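Local coordinates for protein lactaldehyde dehydrogenase (Methanocaldococcus jannaschii, PDB 3PQA) that oxidises lactaldehyde to lactate with NAD as the preferred cofactor, a step in the biosynthesis of coenzyme F420, at residues I82-P87 / F268-Q273; K45-M50 / K213-S218. All blocks are in the same frame, centred on the assembly; numbering follows the deposited sequence. Where two conformers were deposited one is given.

Both contacts tie the helical N-terminal part of the chain to later elements of the aldehyde dehydrogenase fold. Interaction 1 joins the end of helix 73-84 to the loop between helix 256-268 and strand 278-284, which also carries the probable nucleophile Cys275; interaction 2 joins the start of helix 47-51 to the entry of strand 216-220 in the sheet that probably binds NAD. In sequence the segments alternate (45-50, 82-87, 213-218, 268-273), and the contacts lie on opposite sides of the chain's centre, their own centres 33 Å apart and their nearest atoms about 17 Å. The N-terminal helices thus meet one later element in the buried interior and another near the surface.

Interaction 1: I82-P87 / F268-Q273; sequences IDAGKP and FIYAGQ
Two donors grip the carbonyl oxygen of Ala84: Tyr270 OH, in a short hydrogen bond of 2.5 Å to Ala84 O, and a water 2.8 Å from that same Ala84 O. The hydroxyl comes in at a C=O...O angle of 133°, somewhat tilted from the carbonyl plane, while the acceptor itself lies in the plane of the ring at its edge. The water also accepts from Gln273 NE2 at 2.9 Å, so a second, solvent-mediated bridge runs beside the direct one. With chi1 at -166°, the Tyr270 ring is carried away from its own backbone N and its far end reaches the helix terminus. Lys86 crosses the phenol at about a right angle: its CE packs on one face, 3.9 Å from the Tyr270 ring centroid, and its NZ adds a cation-pi contact only 9° off the normal. Gln273 NE2 lies over the opposite face, and donates a weak bond to Tyr270 O. Replacing Tyr270 by a leucine would probably leave Ala84 O without its direct donor and take one of two aromatic partners from the Lys86 ammonium, the other being Phe142. The strongest partner of that ammonium is Glu94, by a salt bridge, and it also hydrogen-bonds to Asn141 O. Gly85, with positive phi, ends helix 73-84 and Pro87 occupies the N-cap position of helix 88-111, so in this buried contact the tyrosine docks at the turn between two helices from the loop that leads toward strand 278-284.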
loop_
_atom_site.group_PDB
_atom_site.type_symbol
_atom_site.label_atom_id
_atom_site.label_comp_id
_atom_site.label_asym_id
_atom_site.label_seq_id
_atom_site.Cartn_x
_atom_site.Cartn_y
_atom_site.Cartn_z
ATOM N N ILE B 82 34.276 -7.284 24.340
ATOM C CA ILE B 82 34.814 -6.958 25.655
ATOM C C ILE B 82 33.725 -6.573 26.664
ATOM O O ILE B 82 33.760 -7.010 27.816
ATOM C CB ILE B 82 35.916 -5.853 25.527
ATOM C CG1 ILE B 82 37.142 -6.426 24.801
ATOM C CG2 ILE B 82 36.320 -5.290 26.887
ATOM C CD1 ILE B 82 38.088 -5.365 24.225
ATOM N N ASP B 83 32.752 -5.776 26.221
ATOM C CA ASP B 83 31.755 -5.180 27.114
ATOM C C ASP B 83 30.516 -6.063 27.273
ATOM O O ASP B 83 30.020 -6.249 28.384
ATOM C CB ASP B 83 31.386 -3.775 26.591
ATOM C CG ASP B 83 30.504 -2.975 27.541
ATOM O OD1 ASP B 83 30.399 -3.301 28.735
ATOM O OD2 ASP B 83 29.908 -1.975 27.070
ATOM N N ALA B 84 30.016 -6.593 26.159
ATOM C CA ALA B 84 28.816 -7.426 26.168
ATOM C C ALA B 84 29.133 -8.920 26.251
ATOM O O ALA B 84 28.227 -9.739 26.392
ATOM C CB ALA B 84 27.941 -7.122 24.926
ATOM N N GLY B 85 30.413 -9.269 26.166
ATOM C CA GLY B 85 30.824 -10.680 26.165
ATOM C C GLY B 85 30.449 -11.432 24.903
ATOM O O GLY B 85 30.332 -12.653 24.915
ATOM N N LYS B 86 30.266 -10.699 23.806
ATOM C CA LYS B 86 29.752 -11.279 22.569
ATOM C C LYS B 86 30.884 -11.816 21.715
ATOM O O LYS B 86 31.782 -11.070 21.350
ATOM C CB LYS B 86 28.955 -10.222 21.788
ATOM C CG LYS B 86 28.372 -10.759 20.476
ATOM C CD LYS B 86 27.375 -9.769 19.863
ATOM C CE LYS B 86 26.173 -9.612 20.771
ATOM N NZ LYS B 86 24.957 -9.152 20.044
ATOM N N PRO B 87 30.861 -13.127 21.394
ATOM C CA PRO B 87 31.905 -13.663 20.519
ATOM C C PRO B 87 32.145 -12.763 19.313
ATOM O O PRO B 87 31.180 -12.255 18.699
ATOM C CB PRO B 87 31.341 -15.018 20.114
ATOM C CG PRO B 87 30.603 -15.437 21.352
ATOM C CD PRO B 87 29.903 -14.176 21.784
ATOM N N PHE B 268 22.030 -21.454 21.066
ATOM C CA PHE B 268 23.326 -21.102 21.651
ATOM C C PHE B 268 23.990 -19.824 21.164
ATOM O O PHE B 268 24.937 -19.356 21.789
ATOM C CB PHE B 268 24.275 -22.306 21.618
ATOM C CG PHE B 268 23.719 -23.517 22.335
ATOM C CD1 PHE B 268 23.403 -23.452 23.695
ATOM C CD2 PHE B 268 23.469 -24.699 21.647
ATOM C CE1 PHE B 268 22.871 -24.547 24.367
ATOM C CE2 PHE B 268 22.945 -25.817 22.312
ATOM C CZ PHE B 268 22.643 -25.732 23.684
ATOM N N ILE B 269 23.487 -19.236 20.080
ATOM C CA ILE B 269 23.896 -17.878 19.712
ATOM C C ILE B 269 23.791 -16.935 20.923
ATOM O O ILE B 269 22.791 -16.950 21.649
ATOM C CB ILE B 269 23.065 -17.343 18.513
ATOM C CG1 ILE B 269 23.597 -17.924 17.200
ATOM C CG2 ILE B 269 23.055 -15.789 18.457
ATOM C CD1 ILE B 269 24.958 -17.374 16.759
ATOM N N TYR B 270 24.835 -16.121 21.104
ATOM C CA TYR B 270 24.989 -15.198 22.241
ATOM C C TYR B 270 24.609 -15.830 23.587
ATOM O O TYR B 270 24.004 -15.192 24.449
ATOM C CB TYR B 270 24.290 -13.839 21.980
ATOM C CG TYR B 270 24.692 -12.746 22.973
ATOM C CD1 TYR B 270 26.034 -12.535 23.313
ATOM C CD2 TYR B 270 23.736 -11.942 23.574
ATOM C CE1 TYR B 270 26.402 -11.537 24.223
ATOM C CE2 TYR B 270 24.092 -10.945 24.493
ATOM C CZ TYR B 270 25.425 -10.745 24.805
ATOM O OH TYR B 270 25.769 -9.766 25.720
ATOM N N ALA B 271 25.006 -17.092 23.765
ATOM C CA ALA B 271 24.774 -17.830 25.023
ATOM C C ALA B 271 23.296 -17.856 25.428
ATOM O O ALA B 271 22.961 -17.879 26.611
ATOM C CB ALA B 271 25.659 -17.262 26.154
ATOM N N GLY B 272 22.401 -17.812 24.439
ATOM C CA GLY B 272 20.964 -17.804 24.692
ATOM C C GLY B 272 20.385 -16.485 25.203
ATOM O O GLY B 272 19.223 -16.438 25.623
ATOM N N GLN B 273 21.180 -15.411 25.172
ATOM C CA GLN B 273 20.730 -14.112 25.681
ATOM C C GLN B 273 20.077 -13.295 24.562
ATOM O O GLN B 273 20.444 -12.144 24.316
ATOM C CB GLN B 273 21.885 -13.331 26.313
ATOM C CG GLN B 273 22.610 -14.116 27.391
ATOM C CD GLN B 273 23.819 -13.382 27.932
ATOM O OE1 GLN B 273 23.813 -12.932 29.083
ATOM N NE2 GLN B 273 24.849 -13.236 27.109
HETATM O O HOH W 1 27.239 -11.769 27.987
#

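Interaction 2: K45-M50 / K213-S218; sequences KYKEVM and KVNMIS
Lys47 turns its CG anti to its carbonyl carbon (chi1 -71°) and then bends at chi3 (79°), which swings the ammonium toward Asn215; Asn215 has the same kind of first torsion, and the two side chains approach from opposite directions. Lys47 NZ donates to Asn215 OD1 at 3.2 Å, meeting the amide C=O at 127° and somewhat tilted from its plane, while Lys47 CE lies 3.6 Å from that OD1. The same amide oxygen has its stronger partner in the backbone N of Ile133, so two donors share it, which probably fixes where this oxygen points. A water adds a second route: it accepts from Lys47 NZ at 2.7 Å and donates to Lys213 O, also at 2.7 Å, so the ammonium reaches the 213-218 segment both through a side chain and, by way of solvent, through a backbone carbonyl. Asn215 stands at the entry of strand 216-220, which runs parallel to its neighbours in the Rossmann-like sheet; the strand's C-terminal end leads into Gly221-Gly226, which by analogy with relatives probably bind NAD. This contact is at the other end of that strand, and it is small: 68 Å² are buried between the segments. Lys47 follows the N-cap Tyr46 in the first turn of helix 47-51 and also rests on Ile133 of strand 122-138. Beside it, Lys213 NZ forms a salt bridge with Glu44 of helix 33-44.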
loop_
_atom_site.group_PDB
_atom_site.type_symbol
_atom_site.label_atom_id
_atom_site.label_comp_id
_atom_site.label_asym_id
_atom_site.label_seq_id
_atom_site.Cartn_x
_atom_site.Cartn_y
_atom_site.Cartn_z
ATOM N N LYS B 45 13.531 21.771 23.897
ATOM C CA LYS B 45 13.841 23.025 23.216
ATOM C C LYS B 45 14.202 22.812 21.751
ATOM O O LYS B 45 14.138 23.751 20.966
ATOM C CB LYS B 45 14.974 23.780 23.929
ATOM C CG LYS B 45 14.599 24.264 25.321
ATOM C CD LYS B 45 15.765 24.928 26.042
ATOM C CE LYS B 45 15.381 25.268 27.484
ATOM N NZ LYS B 45 16.505 25.915 28.217
ATOM N N TYR B 46 14.552 21.576 21.382
ATOM C CA TYR B 46 14.954 21.296 20.003
ATOM C C TYR B 46 13.917 20.552 19.173
ATOM O O TYR B 46 14.212 20.131 18.048
ATOM C CB TYR B 46 16.275 20.538 19.985
ATOM C CG TYR B 46 17.414 21.370 20.503
ATOM C CD1 TYR B 46 17.958 22.402 19.735
ATOM C CD2 TYR B 46 17.937 21.135 21.763
ATOM C CE1 TYR B 46 19.009 23.177 20.231
ATOM C CE2 TYR B 46 18.984 21.887 22.262
ATOM C CZ TYR B 46 19.517 22.896 21.496
ATOM O OH TYR B 46 20.552 23.626 22.024
ATOM N N LYS B 47 12.708 20.411 19.716
ATOM C CA LYS B 47 11.608 19.715 19.018
ATOM C C LYS B 47 11.253 20.370 17.688
ATOM O O LYS B 47 11.023 19.676 16.697
ATOM C CB LYS B 47 10.364 19.618 19.906
ATOM C CG LYS B 47 10.513 18.646 21.072
ATOM C CD LYS B 47 9.279 18.651 21.988
ATOM C CE LYS B 47 8.111 17.835 21.405
ATOM N NZ LYS B 47 6.898 17.919 22.287
ATOM N N GLU B 48 11.207 21.701 17.672
ATOM C CA GLU B 48 10.920 22.432 16.432
ATOM C C GLU B 48 11.996 22.263 15.370
ATOM O O GLU B 48 11.677 22.064 14.194
ATOM C CB GLU B 48 10.621 23.912 16.704
ATOM C CG GLU B 48 9.191 24.130 17.180
ATOM C CD GLU B 48 8.159 23.602 16.182
ATOM O OE1 GLU B 48 7.395 22.680 16.530
ATOM O OE2 GLU B 48 8.113 24.111 15.043
ATOM N N VAL B 49 13.261 22.338 15.785
ATOM C CA VAL B 49 14.391 22.115 14.881
ATOM C C VAL B 49 14.340 20.744 14.205
ATOM O O VAL B 49 14.466 20.655 12.968
ATOM C CB VAL B 49 15.765 22.339 15.587
ATOM C CG1 VAL B 49 16.918 21.793 14.741
ATOM C CG2 VAL B 49 15.982 23.804 15.845
ATOM N N MET B 50 14.152 19.687 15.001
ATOM C CA MET B 50 14.040 18.326 14.455
ATOM C C MET B 50 12.808 18.144 13.558
ATOM O O MET B 50 12.892 17.505 12.499
ATOM C CB MET B 50 13.991 17.269 15.564
ATOM C CG MET B 50 15.288 16.516 15.844
ATOM S SD MET B 50 16.441 16.216 14.491
ATOM C CE MET B 50 15.625 14.885 13.637
ATOM N N LYS B 213 7.010 15.318 29.592
ATOM C CA LYS B 213 7.495 15.927 28.347
ATOM C C LYS B 213 7.859 14.879 27.288
ATOM O O LYS B 213 7.913 15.183 26.092
ATOM C CB LYS B 213 8.691 16.844 28.611
ATOM C CG LYS B 213 8.337 18.112 29.391
ATOM C CD LYS B 213 9.588 18.911 29.734
ATOM C CE LYS B 213 9.289 20.010 30.765
ATOM N NZ LYS B 213 8.486 21.105 30.192
ATOM N N VAL B 214 8.116 13.652 27.724
ATOM C CA VAL B 214 8.439 12.580 26.781
ATOM C C VAL B 214 7.133 12.143 26.119
ATOM O O VAL B 214 6.131 11.945 26.806
ATOM C CB VAL B 214 9.158 11.413 27.508
ATOM C CG1 VAL B 214 9.337 10.200 26.580
ATOM C CG2 VAL B 214 10.529 11.895 28.046
ATOM N N ASN B 215 7.131 12.015 24.788
ATOM C CA ASN B 215 5.896 11.740 24.049
ATOM C C ASN B 215 5.652 10.265 23.744
ATOM O O ASN B 215 4.510 9.833 23.507
ATOM C CB ASN B 215 5.880 12.555 22.754
ATOM C CG ASN B 215 5.853 14.057 23.026
ATOM O OD1 ASN B 215 6.842 14.759 22.823
ATOM N ND2 ASN B 215 4.722 14.542 23.529
ATOM N N MET B 216 6.736 9.503 23.740
ATOM C CA MET B 216 6.689 8.092 23.371
ATOM C C MET B 216 7.813 7.346 24.057
ATOM O O MET B 216 8.923 7.872 24.184
ATOM C CB MET B 216 6.784 7.925 21.850
ATOM C CG MET B 216 7.043 6.498 21.398
ATOM S SD MET B 216 6.634 6.231 19.687
ATOM C CE MET B 216 7.024 4.460 19.589
ATOM N N ILE B 217 7.513 6.128 24.502
ATOM C CA ILE B 217 8.516 5.231 25.071
ATOM C C ILE B 217 8.655 4.041 24.144
ATOM O O ILE B 217 7.660 3.436 23.733
ATOM C CB ILE B 217 8.137 4.735 26.503
ATOM C CG1 ILE B 217 7.963 5.908 27.464
ATOM C CG2 ILE B 217 9.163 3.710 27.038
ATOM C CD1 ILE B 217 9.168 6.811 27.552
ATOM N N SER B 218 9.900 3.744 23.787
ATOM C CA SER B 218 10.231 2.542 23.056
ATOM C C SER B 218 11.285 1.814 23.868
ATOM O O SER B 218 12.434 2.280 23.980
ATOM C CB SER B 218 10.782 2.881 21.684
ATOM O OG SER B 218 11.037 1.703 20.945
HETATM O O HOH W 2 7.437 17.506 24.867
#